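Local atomic coordinates of toxin Tse2 (PDB entry 5AKO), a protein that is secreted by the H1 type VI secretion system into the cytoplasm of recipient cells, and likely acts as a NAD-dependent cytotoxin against prokaryotes and eukaryotes. Residues Y24-T29 and D127-Q132; L33-F38 and G98-F103; V102-G107 and L139-Y144; D120-P125 and D162-N167. All blocks are in the same frame, centred on the assembly; numbering follows the deposited sequence.

Contact 1 of 4, residues Y24-T29 and D127-Q132; sequences YDYEKT and DLKVKQ
The ammonium group of K129 is gripped by two groups at once: a water accepts a hydrogen bond from NZ at 2.6 Å, and the Y24 ring receives NZ over its face in a cation-pi contact, 4.1 Å from the centroid and 26° off the ring normal. The same water reaches the hydroxyl of Y26, so it bridges lysine and tyrosine. Y26 also lies alongside the K129 chain, with CB of the lysine over one face of its ring and its OH 3.3 Å from CD. K129 is therefore held between two tyrosines. Its CG stands between the backbone N and the carbonyl carbon (chi1 64°), and beyond it the chain runs extended, which carries CE to 3.4 Å from CD2 of Y24. K131 runs beside Y24, pointing the same way, and its methylenes follow the CD2 and CE2 side of the ring before NZ makes a weak hydrogen bond to OH; that hydroxyl is also hydrogen-bonded to D96. The backbone frame is antiparallel, strand 24-25 forming the outer edge of the four-stranded sheet beside strand 128-136. D25 and V130 make a hydrogen-bonded pair, with D25 N 2.8 Å from V130 O and V130 N returning to D25 O. With a water as acceptor and an aromatic face beside it, the K129 ammonium is probably stabilised as the cation although the residue is buried.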
loop_
_atom_site.group_PDB
_atom_site.type_symbol
_atom_site.label_atom_id
_atom_site.label_comp_id
_atom_site.label_asym_id
_atom_site.label_seq_id
_atom_site.Cartn_x
_atom_site.Cartn_y
_atom_site.Cartn_z
ATOM N N TYR C 24 -2.266 -11.394 22.987
ATOM C CA TYR C 24 -0.940 -11.082 23.520
ATOM C C TYR C 24 -0.564 -11.904 24.758
ATOM O O TYR C 24 -1.411 -12.068 25.649
ATOM C CB TYR C 24 -0.960 -9.641 23.995
ATOM C CG TYR C 24 -1.308 -8.602 22.954
ATOM C CD1 TYR C 24 -2.639 -8.308 22.636
ATOM C CD2 TYR C 24 -0.321 -7.892 22.322
ATOM C CE1 TYR C 24 -2.955 -7.336 21.703
ATOM C CE2 TYR C 24 -0.630 -6.910 21.401
ATOM C CZ TYR C 24 -1.939 -6.620 21.084
ATOM O OH TYR C 24 -2.207 -5.621 20.102
ATOM N N ASP C 25 0.689 -12.348 24.878
ATOM C CA ASP C 25 1.132 -13.025 26.115
ATOM C C ASP C 25 1.884 -12.019 26.967
ATOM O O ASP C 25 2.694 -11.259 26.459
ATOM C CB ASP C 25 2.016 -14.245 25.838
ATOM C CG ASP C 25 1.201 -15.512 25.392
ATOM O OD1 ASP C 25 -0.069 -15.514 25.495
ATOM O OD2 ASP C 25 1.869 -16.500 24.942
ATOM N N TYR C 26 1.657 -12.071 28.276
ATOM C CA TYR C 26 2.266 -11.144 29.183
ATOM C C TYR C 26 3.191 -11.721 30.226
ATOM O O TYR C 26 4.054 -10.977 30.735
ATOM C CB TYR C 26 1.209 -10.388 29.915
ATOM C CG TYR C 26 0.789 -9.152 29.226
ATOM C CD1 TYR C 26 1.478 -7.967 29.420
ATOM C CD2 TYR C 26 -0.324 -9.143 28.409
ATOM C CE1 TYR C 26 1.051 -6.798 28.831
ATOM C CE2 TYR C 26 -0.755 -7.982 27.803
ATOM C CZ TYR C 26 -0.058 -6.819 28.015
ATOM O OH TYR C 26 -0.438 -5.643 27.444
ATOM N N GLU C 27 3.008 -12.975 30.629
ATOM C CA GLU C 27 3.821 -13.454 31.761
ATOM C C GLU C 27 4.858 -14.492 31.360
ATOM O O GLU C 27 6.055 -14.349 31.661
ATOM C CB GLU C 27 2.938 -13.970 32.901
ATOM C CG GLU C 27 3.612 -13.887 34.278
ATOM C CD GLU C 27 3.939 -12.458 34.703
ATOM O OE1 GLU C 27 3.106 -11.561 34.454
ATOM O OE2 GLU C 27 5.032 -12.226 35.284
ATOM N N LYS C 28 4.358 -15.543 30.730
ATOM C CA LYS C 28 5.129 -16.671 30.297
ATOM C C LYS C 28 4.685 -16.970 28.899
ATOM O O LYS C 28 3.496 -16.858 28.590
ATOM C CB LYS C 28 4.838 -17.909 31.149
ATOM C CG LYS C 28 5.929 -18.241 32.152
ATOM N N THR C 29 5.620 -17.364 28.051
ATOM C CA THR C 29 5.255 -17.821 26.727
ATOM C C THR C 29 4.587 -19.192 26.807
ATOM O O THR C 29 4.922 -20.004 27.653
ATOM C CB THR C 29 6.490 -17.953 25.846
ATOM O OG1 THR C 29 7.455 -18.796 26.497
ATOM C CG2 THR C 29 7.076 -16.616 25.605
ATOM N N ASP C 127 7.823 -5.453 31.189
ATOM C CA ASP C 127 7.231 -4.419 30.316
ATOM C C ASP C 127 7.181 -4.774 28.812
ATOM O O ASP C 127 6.980 -3.898 27.977
ATOM C CB ASP C 127 7.973 -3.096 30.531
ATOM C CG ASP C 127 7.703 -2.492 31.888
ATOM O OD1 ASP C 127 6.498 -2.403 32.256
ATOM O OD2 ASP C 127 8.689 -2.092 32.558
ATOM N N LEU C 128 7.320 -6.054 28.487
ATOM C CA LEU C 128 7.231 -6.515 27.120
ATOM C C LEU C 128 6.049 -7.403 26.998
ATOM O O LEU C 128 5.496 -7.865 28.012
ATOM C CB LEU C 128 8.460 -7.314 26.756
ATOM C CG LEU C 128 9.798 -6.581 26.691
ATOM C CD1 LEU C 128 10.870 -7.520 26.174
ATOM C CD2 LEU C 128 9.732 -5.349 25.799
ATOM N N LYS C 129 5.615 -7.617 25.764
ATOM C CA LYS C 129 4.591 -8.612 25.492
ATOM C C LYS C 129 4.848 -9.194 24.130
ATOM O O LYS C 129 5.616 -8.623 23.356
ATOM C CB LYS C 129 3.197 -8.028 25.600
ATOM C CG LYS C 129 2.864 -6.953 24.579
ATOM C CD LYS C 129 1.620 -6.160 24.977
ATOM C CE LYS C 129 1.173 -5.231 23.864
ATOM N NZ LYS C 129 -0.068 -4.513 24.231
ATOM N N VAL C 130 4.215 -10.330 23.868
ATOM C CA VAL C 130 4.419 -11.102 22.666
ATOM C C VAL C 130 3.078 -11.268 22.036
ATOM O O VAL C 130 2.206 -11.862 22.624
ATOM C CB VAL C 130 4.985 -12.487 23.009
ATOM C CG1 VAL C 130 5.201 -13.324 21.759
ATOM C CG2 VAL C 130 6.277 -12.315 23.783
ATOM N N LYS C 131 2.935 -10.744 20.832
ATOM C CA LYS C 131 1.685 -10.698 20.107
ATOM C C LYS C 131 1.639 -11.757 19.037
ATOM O O LYS C 131 2.556 -11.862 18.234
ATOM C CB LYS C 131 1.552 -9.335 19.423
ATOM C CG LYS C 131 0.367 -9.211 18.464
ATOM C CD LYS C 131 0.327 -7.818 17.868
ATOM C CE LYS C 131 -0.868 -7.590 16.961
ATOM N NZ LYS C 131 -2.126 -7.919 17.666
ATOM N N GLN C 132 0.559 -12.525 19.010
ATOM C CA GLN C 132 0.332 -13.489 17.959
ATOM C C GLN C 132 -0.222 -12.709 16.815
ATOM O O GLN C 132 -1.213 -12.050 16.976
ATOM C CB GLN C 132 -0.668 -14.573 18.366
ATOM C CG GLN C 132 -0.957 -15.525 17.215
ATOM C CD GLN C 132 -1.940 -16.629 17.521
ATOM O OE1 GLN C 132 -2.474 -16.746 18.614
ATOM N NE2 GLN C 132 -2.231 -17.411 16.511
HETATM O O HOH W 1 -0.311 -2.912 26.296
#

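Contact 2 of 4, residues L33-F38 and G98-F103; sequences LYRAVF and GGTSVF
A single antiparallel beta bridge joins strand 33-37 to the end of strand 100-103, linking the chain's two-stranded sheet with the outer strand of its four-stranded one. The strands run at 122° to one another, so they diverge soon after the bridge and side chains and water take over. At the bridge, Y34 and F103 form a hydrogen-bonded pair: Y34 N gives to F103 O at 2.8 Å, and F103 N gives back to Y34 O at 3.0 Å. F103 O also lies at the edge of the Y34 ring, in its plane, and takes a CA-H...O contact from L33. CB of L33 packs against CG2 of V102, whose CG1 meets CB of R35 at 3.8 Å.

Farther along, R35 reaches across where the strands diverge. Its CG is anti to the backbone N (chi1 165°) and the chain bends at chi2, bringing the guanidinium across T100. CG2 of T100 sits over one guanidinium face, 3.3 Å from NH1, while at the guanidinium's edge, close to its plane, NH1 gives to a lone pair of S101 O at 3.0 Å. NE turns to the carbonyl of L65 in a neighbouring loop. One water joins A36 N to the same S101 oxygen, which thus has two donors. Where the backbones part, then, R35 and water replace direct strand pairing: S101 O stays satisfied, and the guanidinium plane is fixed by bonds to two carbonyls, with a methyl group against its face.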
loop_
_atom_site.group_PDB
_atom_site.type_symbol
_atom_site.label_atom_id
_atom_site.label_comp_id
_atom_site.label_asym_id
_atom_site.label_seq_id
_atom_site.Cartn_x
_atom_site.Cartn_y
_atom_site.Cartn_z
ATOM N N LEU C 33 9.019 -20.512 20.449
ATOM C CA LEU C 33 9.235 -19.530 19.389
ATOM C C LEU C 33 10.731 -19.496 18.993
ATOM O O LEU C 33 11.606 -19.723 19.828
ATOM C CB LEU C 33 8.781 -18.127 19.867
ATOM C CG LEU C 33 7.282 -18.058 20.280
ATOM C CD1 LEU C 33 6.905 -16.826 21.086
ATOM C CD2 LEU C 33 6.400 -18.130 19.061
ATOM N N TYR C 34 10.991 -19.184 17.739
ATOM C CA TYR C 34 12.305 -19.281 17.152
ATOM C C TYR C 34 12.648 -17.962 16.465
ATOM O O TYR C 34 11.866 -17.452 15.674
ATOM C CB TYR C 34 12.329 -20.391 16.084
ATOM C CG TYR C 34 12.007 -21.750 16.600
ATOM C CD1 TYR C 34 10.664 -22.180 16.732
ATOM C CD2 TYR C 34 13.023 -22.637 16.977
ATOM C CE1 TYR C 34 10.357 -23.443 17.205
ATOM C CE2 TYR C 34 12.724 -23.924 17.453
ATOM C CZ TYR C 34 11.380 -24.315 17.551
ATOM O OH TYR C 34 11.063 -25.573 18.013
ATOM N N ARG C 35 13.861 -17.473 16.705
ATOM C CA ARG C 35 14.359 -16.209 16.148
ATOM C C ARG C 35 15.488 -16.527 15.206
ATOM O O ARG C 35 16.478 -17.117 15.618
ATOM C CB ARG C 35 14.872 -15.370 17.309
ATOM C CG ARG C 35 15.747 -14.200 16.946
ATOM C CD ARG C 35 14.934 -13.150 16.260
ATOM N NE ARG C 35 15.678 -11.933 16.016
ATOM C CZ ARG C 35 15.231 -10.907 15.292
ATOM N NH1 ARG C 35 14.033 -10.932 14.713
ATOM N NH2 ARG C 35 15.996 -9.861 15.108
ATOM N N ALA C 36 15.343 -16.193 13.932
ATOM C CA ALA C 36 16.404 -16.418 12.957
ATOM C C ALA C 36 17.656 -15.573 13.323
ATOM O O ALA C 36 17.525 -14.436 13.769
ATOM C CB ALA C 36 15.937 -16.042 11.583
ATOM N N VAL C 37 18.829 -16.189 13.163
ATOM C CA VAL C 37 20.095 -15.624 13.519
ATOM C C VAL C 37 20.963 -15.603 12.266
ATOM O O VAL C 37 21.315 -16.644 11.736
ATOM C CB VAL C 37 20.837 -16.466 14.577
ATOM C CG1 VAL C 37 22.214 -15.871 14.854
ATOM C CG2 VAL C 37 20.061 -16.523 15.866
ATOM N N PHE C 38 21.278 -14.402 11.807
ATOM C CA PHE C 38 22.192 -14.202 10.701
ATOM C C PHE C 38 23.498 -13.727 11.304
ATOM O O PHE C 38 23.589 -12.596 11.722
ATOM C CB PHE C 38 21.637 -13.145 9.756
ATOM C CG PHE C 38 20.387 -13.580 9.061
ATOM C CD1 PHE C 38 19.138 -13.377 9.652
ATOM C CD2 PHE C 38 20.447 -14.234 7.850
ATOM C CE1 PHE C 38 17.969 -13.815 9.028
ATOM C CE2 PHE C 38 19.287 -14.661 7.222
ATOM C CZ PHE C 38 18.046 -14.457 7.811
ATOM N N GLY C 98 5.244 -2.270 15.611
ATOM C CA GLY C 98 6.300 -3.159 15.180
ATOM C C GLY C 98 7.006 -3.804 16.357
ATOM O O GLY C 98 6.608 -3.662 17.500
ATOM N N GLY C 99 8.098 -4.473 16.077
ATOM C CA GLY C 99 8.831 -5.184 17.131
ATOM C C GLY C 99 9.719 -6.283 16.526
ATOM O O GLY C 99 10.047 -6.230 15.338
ATOM N N THR C 100 10.155 -7.227 17.353
ATOM C CA THR C 100 11.042 -8.259 16.922
ATOM C C THR C 100 10.235 -9.466 16.430
ATOM O O THR C 100 9.393 -9.960 17.155
ATOM C CB THR C 100 11.931 -8.744 18.077
ATOM O OG1 THR C 100 12.707 -7.654 18.577
ATOM C CG2 THR C 100 12.860 -9.826 17.601
ATOM N N SER C 101 10.577 -9.964 15.246
ATOM C CA SER C 101 9.918 -11.104 14.615
ATOM C C SER C 101 10.435 -12.425 15.100
ATOM O O SER C 101 11.646 -12.667 15.062
ATOM C CB SER C 101 10.116 -11.072 13.113
ATOM O OG SER C 101 9.361 -10.022 12.512
ATOM N N VAL C 102 9.509 -13.290 15.537
ATOM C CA VAL C 102 9.816 -14.692 15.754
ATOM C C VAL C 102 8.705 -15.566 15.182
ATOM O O VAL C 102 7.633 -15.055 14.874
ATOM C CB VAL C 102 10.022 -14.999 17.226
ATOM C CG1 VAL C 102 11.260 -14.308 17.738
ATOM C CG2 VAL C 102 8.803 -14.620 18.043
ATOM N N PHE C 103 8.951 -16.869 15.042
ATOM C CA PHE C 103 7.972 -17.782 14.463
ATOM C C PHE C 103 7.831 -19.001 15.366
ATOM O O PHE C 103 8.639 -19.208 16.271
ATOM C CB PHE C 103 8.457 -18.251 13.115
ATOM C CG PHE C 103 8.543 -17.173 12.109
ATOM C CD1 PHE C 103 7.419 -16.780 11.408
ATOM C CD2 PHE C 103 9.728 -16.520 11.896
ATOM C CE1 PHE C 103 7.474 -15.772 10.477
ATOM C CE2 PHE C 103 9.805 -15.526 10.940
ATOM C CZ PHE C 103 8.668 -15.158 10.234
HETATM O O HOH W 2 12.253 -8.217 13.524
HETATM O O HOH W 3 12.889 -14.700 13.215
#

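Contact 3 of 4, residues V102-G107 and L139-Y144; sequences VFDRAG and LQATHY
V102 and Y144 make the hydrogen-bonded pair of an antiparallel bridge that sets strand 100-103 against strand 141-148, and F103 with H143 is the non-hydrogen-bonded pair next to it. Backbone bonds run both ways, V102 N to Y144 O at 3.1 Å and Y144 N to V102 O at 2.9 Å. At the start of strand 141-148, Q140 and A141 both face N136, fitting a G1 beta bulge.

Among the apolar and aromatic contacts, H143 turns its edge toward the face of F103 in an offset edge-to-face pair, planes at 85°, with CD2 of H143 3.6 Å from CE1 of F103. The phenyl ring also touches CD1 of L139 and CB of A141. H143 bonds S101 through NE2 and D133 through ND1, so these partners fix the orientation of the imidazole.

The polar side-chain contacts lie beyond the bridge. D104 OD1 accepts T142 N at 2.9 Å from above the carboxylate plane, and a water joins OD2 to T142 OG1. R105, its CG lodged between backbone N and carbonyl carbon (chi1 74°), then extends to the bulge with two donors: NE reaches Q140 O at 2.9 Å, in the guanidinium plane, and NH2 reaches L139 O at 2.7 Å.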
loop_
_atom_site.group_PDB
_atom_site.type_symbol
_atom_site.label_atom_id
_atom_site.label_comp_id
_atom_site.label_asym_id
_atom_site.label_seq_id
_atom_site.Cartn_x
_atom_site.Cartn_y
_atom_site.Cartn_z
ATOM N N VAL C 102 9.509 -13.290 15.537
ATOM C CA VAL C 102 9.816 -14.692 15.754
ATOM C C VAL C 102 8.705 -15.566 15.182
ATOM O O VAL C 102 7.633 -15.055 14.874
ATOM C CB VAL C 102 10.022 -14.999 17.226
ATOM C CG1 VAL C 102 11.260 -14.308 17.738
ATOM C CG2 VAL C 102 8.803 -14.620 18.043
ATOM N N PHE C 103 8.951 -16.869 15.042
ATOM C CA PHE C 103 7.972 -17.782 14.463
ATOM C C PHE C 103 7.831 -19.001 15.366
ATOM O O PHE C 103 8.639 -19.208 16.271
ATOM C CB PHE C 103 8.457 -18.251 13.115
ATOM C CG PHE C 103 8.543 -17.173 12.109
ATOM C CD1 PHE C 103 7.419 -16.780 11.408
ATOM C CD2 PHE C 103 9.728 -16.520 11.896
ATOM C CE1 PHE C 103 7.474 -15.772 10.477
ATOM C CE2 PHE C 103 9.805 -15.526 10.940
ATOM C CZ PHE C 103 8.668 -15.158 10.234
ATOM N N ASP C 104 6.846 -19.832 15.050
ATOM C CA ASP C 104 6.524 -21.011 15.859
ATOM C C ASP C 104 7.104 -22.312 15.279
ATOM O O ASP C 104 6.718 -23.405 15.683
ATOM C CB ASP C 104 4.986 -21.125 16.049
ATOM C CG ASP C 104 4.240 -21.459 14.745
ATOM O OD1 ASP C 104 4.790 -21.234 13.616
ATOM O OD2 ASP C 104 3.077 -21.925 14.850
ATOM N N ARG C 105 8.001 -22.204 14.317
ATOM C CA ARG C 105 8.810 -23.361 13.959
ATOM C C ARG C 105 10.166 -22.880 13.501
ATOM O O ARG C 105 10.357 -21.675 13.300
ATOM C CB ARG C 105 8.133 -24.223 12.888
ATOM C CG ARG C 105 8.158 -23.629 11.507
ATOM C CD ARG C 105 7.487 -24.530 10.470
ATOM N NE ARG C 105 7.458 -23.834 9.177
ATOM C CZ ARG C 105 8.487 -23.739 8.325
ATOM N NH1 ARG C 105 9.665 -24.292 8.604
ATOM N NH2 ARG C 105 8.332 -23.085 7.172
ATOM N N ALA C 106 11.092 -23.832 13.328
ATOM C CA ALA C 106 12.485 -23.545 12.971
ATOM C C ALA C 106 12.719 -23.493 11.479
ATOM O O ALA C 106 12.033 -24.147 10.704
ATOM C CB ALA C 106 13.394 -24.612 13.560
ATOM N N GLY C 107 13.741 -22.751 11.072
ATOM C CA GLY C 107 14.200 -22.827 9.697
ATOM C C GLY C 107 13.287 -22.085 8.732
ATOM O O GLY C 107 13.373 -22.253 7.539
ATOM N N LEU C 139 5.187 -18.857 4.184
ATOM C CA LEU C 139 6.177 -19.393 5.082
ATOM C C LEU C 139 5.663 -20.545 5.889
ATOM O O LEU C 139 6.428 -21.189 6.589
ATOM C CB LEU C 139 6.655 -18.276 6.040
ATOM C CG LEU C 139 7.306 -17.067 5.352
ATOM C CD1 LEU C 139 7.670 -15.948 6.305
ATOM C CD2 LEU C 139 8.536 -17.530 4.580
ATOM N N GLN C 140 4.368 -20.786 5.851
ATOM C CA GLN C 140 3.810 -21.912 6.567
ATOM C C GLN C 140 4.269 -21.879 7.991
ATOM O O GLN C 140 4.811 -22.852 8.511
ATOM C CB GLN C 140 4.249 -23.237 5.949
ATOM C CG GLN C 140 3.982 -23.356 4.471
ATOM C CD GLN C 140 4.351 -24.739 3.978
ATOM O OE1 GLN C 140 3.674 -25.728 4.289
ATOM N NE2 GLN C 140 5.444 -24.827 3.256
ATOM N N ALA C 141 4.039 -20.749 8.621
ATOM C CA ALA C 141 4.386 -20.590 10.008
ATOM C C ALA C 141 3.651 -19.419 10.518
ATOM O O ALA C 141 3.292 -18.524 9.764
ATOM C CB ALA C 141 5.898 -20.371 10.179
ATOM N N THR C 142 3.423 -19.406 11.804
ATOM C CA THR C 142 2.669 -18.299 12.392
ATOM C C THR C 142 3.663 -17.305 12.909
ATOM O O THR C 142 4.584 -17.676 13.633
ATOM C CB THR C 142 1.757 -18.765 13.561
ATOM O OG1 THR C 142 0.696 -19.561 13.019
ATOM C CG2 THR C 142 1.151 -17.551 14.251
ATOM N N HIS C 143 3.440 -16.046 12.588
ATOM C CA HIS C 143 4.374 -14.978 13.015
ATOM C C HIS C 143 3.973 -14.386 14.368
ATOM O O HIS C 143 2.766 -14.265 14.656
ATOM C CB HIS C 143 4.333 -13.865 11.990
ATOM C CG HIS C 143 5.298 -12.762 12.275
ATOM N ND1 HIS C 143 5.028 -11.735 13.151
ATOM C CD2 HIS C 143 6.532 -12.526 11.789
ATOM C CE1 HIS C 143 6.052 -10.905 13.176
ATOM N NE2 HIS C 143 6.978 -11.369 12.365
ATOM N N TYR C 144 4.967 -13.988 15.171
ATOM C CA TYR C 144 4.739 -13.368 16.451
ATOM C C TYR C 144 5.650 -12.154 16.608
ATOM O O TYR C 144 6.722 -12.105 15.987
ATOM C CB TYR C 144 5.028 -14.339 17.574
ATOM C CG TYR C 144 4.030 -15.491 17.791
ATOM C CD1 TYR C 144 4.040 -16.597 16.985
ATOM C CD2 TYR C 144 3.141 -15.476 18.835
ATOM C CE1 TYR C 144 3.162 -17.647 17.186
ATOM C CE2 TYR C 144 2.267 -16.497 19.071
ATOM C CZ TYR C 144 2.260 -17.586 18.220
ATOM O OH TYR C 144 1.396 -18.646 18.407
HETATM O O HOH W 4 1.303 -22.093 13.137
#

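Contact 4 of 4, residues D120-P125 and D162-N167; sequences DGTDIP and DNFVRN
F164 swings its ring out with CG anti to the backbone N (chi1 -155°), and N167, one turn on, holds its CG anti to the carbonyl carbon; the two side chains thereby meet the same loop, the ring against P125 and the amide beside D123. CD of P125 lies over one face of the F164 ring in a CH-pi contact, 4.0 Å from the centroid and 24° off the normal, and is 3.6 Å from CG of F164. The proline and the phenylalanine cross at about a right angle. CG2 of T122 comes at the ring edge, in plane, 3.7 Å from CE1, and I124 runs alongside with CG1 near CZ.

This is loop-on-helix packing: the segment 120-125, between strands 114-118 and 128-136, lies along helix 154-176. F164 also touches I118 and V130, so its ring joins the helix to both strands as well.

The polar part centres on D123. Its carbonyl O receives ND2 of N167 at 2.8 Å with a nearly straight N-H...O angle of 168°; the oxygen lies in the amide plane of N167, whereas the donor stands above the carbonyl plane. A water accepts a hydrogen bond from D123 N and donates one to N167 O at 2.9 Å, so both backbone polar atoms of D123 are tied to the same helical residue. CG2 of T122 packs against CB of N167 at 3.8 Å.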
loop_
_atom_site.group_PDB
_atom_site.type_symbol
_atom_site.label_atom_id
_atom_site.label_comp_id
_atom_site.label_asym_id
_atom_site.label_seq_id
_atom_site.Cartn_x
_atom_site.Cartn_y
_atom_site.Cartn_z
ATOM N N ASP C 120 8.651 -22.695 25.081
ATOM C CA ASP C 120 7.418 -22.589 25.855
ATOM C C ASP C 120 7.815 -22.451 27.317
ATOM O O ASP C 120 8.730 -23.135 27.766
ATOM C CB ASP C 120 6.573 -23.852 25.694
ATOM C CG ASP C 120 7.305 -25.087 26.169
ATOM O OD1 ASP C 120 8.335 -25.416 25.555
ATOM O OD2 ASP C 120 6.884 -25.719 27.167
ATOM N N GLY C 121 7.154 -21.574 28.048
ATOM C CA GLY C 121 7.407 -21.421 29.488
ATOM C C GLY C 121 8.449 -20.369 29.868
ATOM O O GLY C 121 8.708 -20.148 31.050
ATOM N N THR C 122 9.055 -19.702 28.885
ATOM C CA THR C 122 10.021 -18.661 29.167
ATOM C C THR C 122 9.349 -17.437 29.780
ATOM O O THR C 122 8.255 -17.053 29.365
ATOM C CB THR C 122 10.707 -18.218 27.885
ATOM O OG1 THR C 122 11.320 -19.359 27.293
ATOM C CG2 THR C 122 11.759 -17.146 28.195
ATOM N N ASP C 123 9.985 -16.862 30.777
ATOM C CA ASP C 123 9.479 -15.647 31.435
ATOM C C ASP C 123 9.633 -14.435 30.533
ATOM O O ASP C 123 10.713 -14.183 30.012
ATOM C CB ASP C 123 10.203 -15.418 32.767
ATOM C CG ASP C 123 9.762 -16.461 33.873
ATOM O OD1 ASP C 123 8.855 -17.301 33.634
ATOM O OD2 ASP C 123 10.321 -16.459 34.987
ATOM N N ILE C 124 8.538 -13.717 30.349
ATOM C CA ILE C 124 8.530 -12.513 29.602
ATOM C C ILE C 124 8.843 -11.286 30.469
ATOM O O ILE C 124 8.106 -10.950 31.427
ATOM C CB ILE C 124 7.153 -12.306 28.953
ATOM C CG1 ILE C 124 6.793 -13.485 28.040
ATOM C CG2 ILE C 124 7.147 -11.000 28.159
ATOM C CD1 ILE C 124 5.338 -13.525 27.579
ATOM N N PRO C 125 9.906 -10.536 30.114
ATOM C CA PRO C 125 10.195 -9.383 30.954
ATOM C C PRO C 125 8.975 -8.492 31.171
ATOM O O PRO C 125 8.147 -8.332 30.245
ATOM C CB PRO C 125 11.288 -8.661 30.178
ATOM C CG PRO C 125 11.998 -9.775 29.474
ATOM C CD PRO C 125 10.897 -10.682 29.036
ATOM N N ASP C 162 17.419 -7.936 26.204
ATOM C CA ASP C 162 18.539 -8.684 26.787
ATOM C C ASP C 162 18.110 -9.656 27.919
ATOM O O ASP C 162 18.462 -10.842 27.908
ATOM C CB ASP C 162 19.651 -7.712 27.202
ATOM C CG ASP C 162 20.351 -7.075 25.973
ATOM O OD1 ASP C 162 20.316 -7.690 24.867
ATOM O OD2 ASP C 162 20.905 -5.958 26.103
ATOM N N ASN C 163 17.302 -9.181 28.862
ATOM C CA ASN C 163 16.764 -10.080 29.861
ATOM C C ASN C 163 15.906 -11.176 29.290
ATOM O O ASN C 163 15.869 -12.259 29.843
ATOM C CB ASN C 163 15.969 -9.326 30.917
ATOM C CG ASN C 163 16.853 -8.457 31.785
ATOM O OD1 ASN C 163 18.073 -8.606 31.788
ATOM N ND2 ASN C 163 16.257 -7.538 32.481
ATOM N N PHE C 164 15.230 -10.916 28.176
ATOM C CA PHE C 164 14.438 -11.946 27.534
ATOM C C PHE C 164 15.333 -13.059 26.982
ATOM O O PHE C 164 14.984 -14.239 27.038
ATOM C CB PHE C 164 13.593 -11.357 26.396
ATOM C CG PHE C 164 12.336 -12.164 26.056
ATOM C CD1 PHE C 164 12.084 -13.388 26.609
ATOM C CD2 PHE C 164 11.402 -11.650 25.216
ATOM C CE1 PHE C 164 10.951 -14.089 26.279
ATOM C CE2 PHE C 164 10.239 -12.334 24.923
ATOM C CZ PHE C 164 10.030 -13.573 25.440
ATOM N N VAL C 165 16.461 -12.695 26.401
ATOM C CA VAL C 165 17.441 -13.689 25.947
ATOM C C VAL C 165 17.901 -14.552 27.117
ATOM O O VAL C 165 17.926 -15.779 27.023
ATOM C CB VAL C 165 18.678 -13.016 25.339
ATOM C CG1 VAL C 165 19.777 -14.031 25.094
ATOM C CG2 VAL C 165 18.323 -12.290 24.045
ATOM N N ARG C 166 18.234 -13.909 28.227
ATOM C CA ARG C 166 18.743 -14.608 29.402
ATOM C C ARG C 166 17.680 -15.531 29.973
ATOM O O ARG C 166 17.994 -16.641 30.360
ATOM C CB ARG C 166 19.146 -13.605 30.494
ATOM C CG ARG C 166 20.302 -12.679 30.146
ATOM C CD ARG C 166 20.595 -11.806 31.362
ATOM N NE ARG C 166 21.416 -10.658 31.045
ATOM C CZ ARG C 166 22.745 -10.611 31.111
ATOM N NH1 ARG C 166 23.466 -11.669 31.459
ATOM N NH2 ARG C 166 23.384 -9.487 30.792
ATOM N N ASN C 167 16.423 -15.079 30.024
ATOM C CA ASN C 167 15.327 -15.930 30.523
ATOM C C ASN C 167 15.194 -17.165 29.667
ATOM O O ASN C 167 14.917 -18.277 30.183
ATOM C CB ASN C 167 13.989 -15.185 30.547
ATOM C CG ASN C 167 13.977 -14.028 31.518
ATOM O OD1 ASN C 167 14.940 -13.796 32.239
ATOM N ND2 ASN C 167 12.897 -13.254 31.493
HETATM O O HOH W 5 12.465 -18.311 31.653
#

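Overall arrangement
Three of the four contacts involve the four-stranded antiparallel sheet, ordered 24-25, 128-136, 141-148, 100-103. Contact 1 occupies one outer pairing and contact 3 the other, their centres about 16 Å apart, with Y144 packing on Q132 between them. Contact 2 shares V102 and F103 with contact 3, centres about 8 Å apart, and ties strand 33-37 to the sheet. Contacts 1 and 4, their centres about 10 Å apart, are joined by backbone bonds from 24-29 to 120-125, and contact 4 brings in helix 154-176. Contact 2 nests within the loop closed by contact 1, while contacts 3 and 4 each cross contact 1, interlocking distant parts of this Tse2-family ADP-ribosyltransferase toxin.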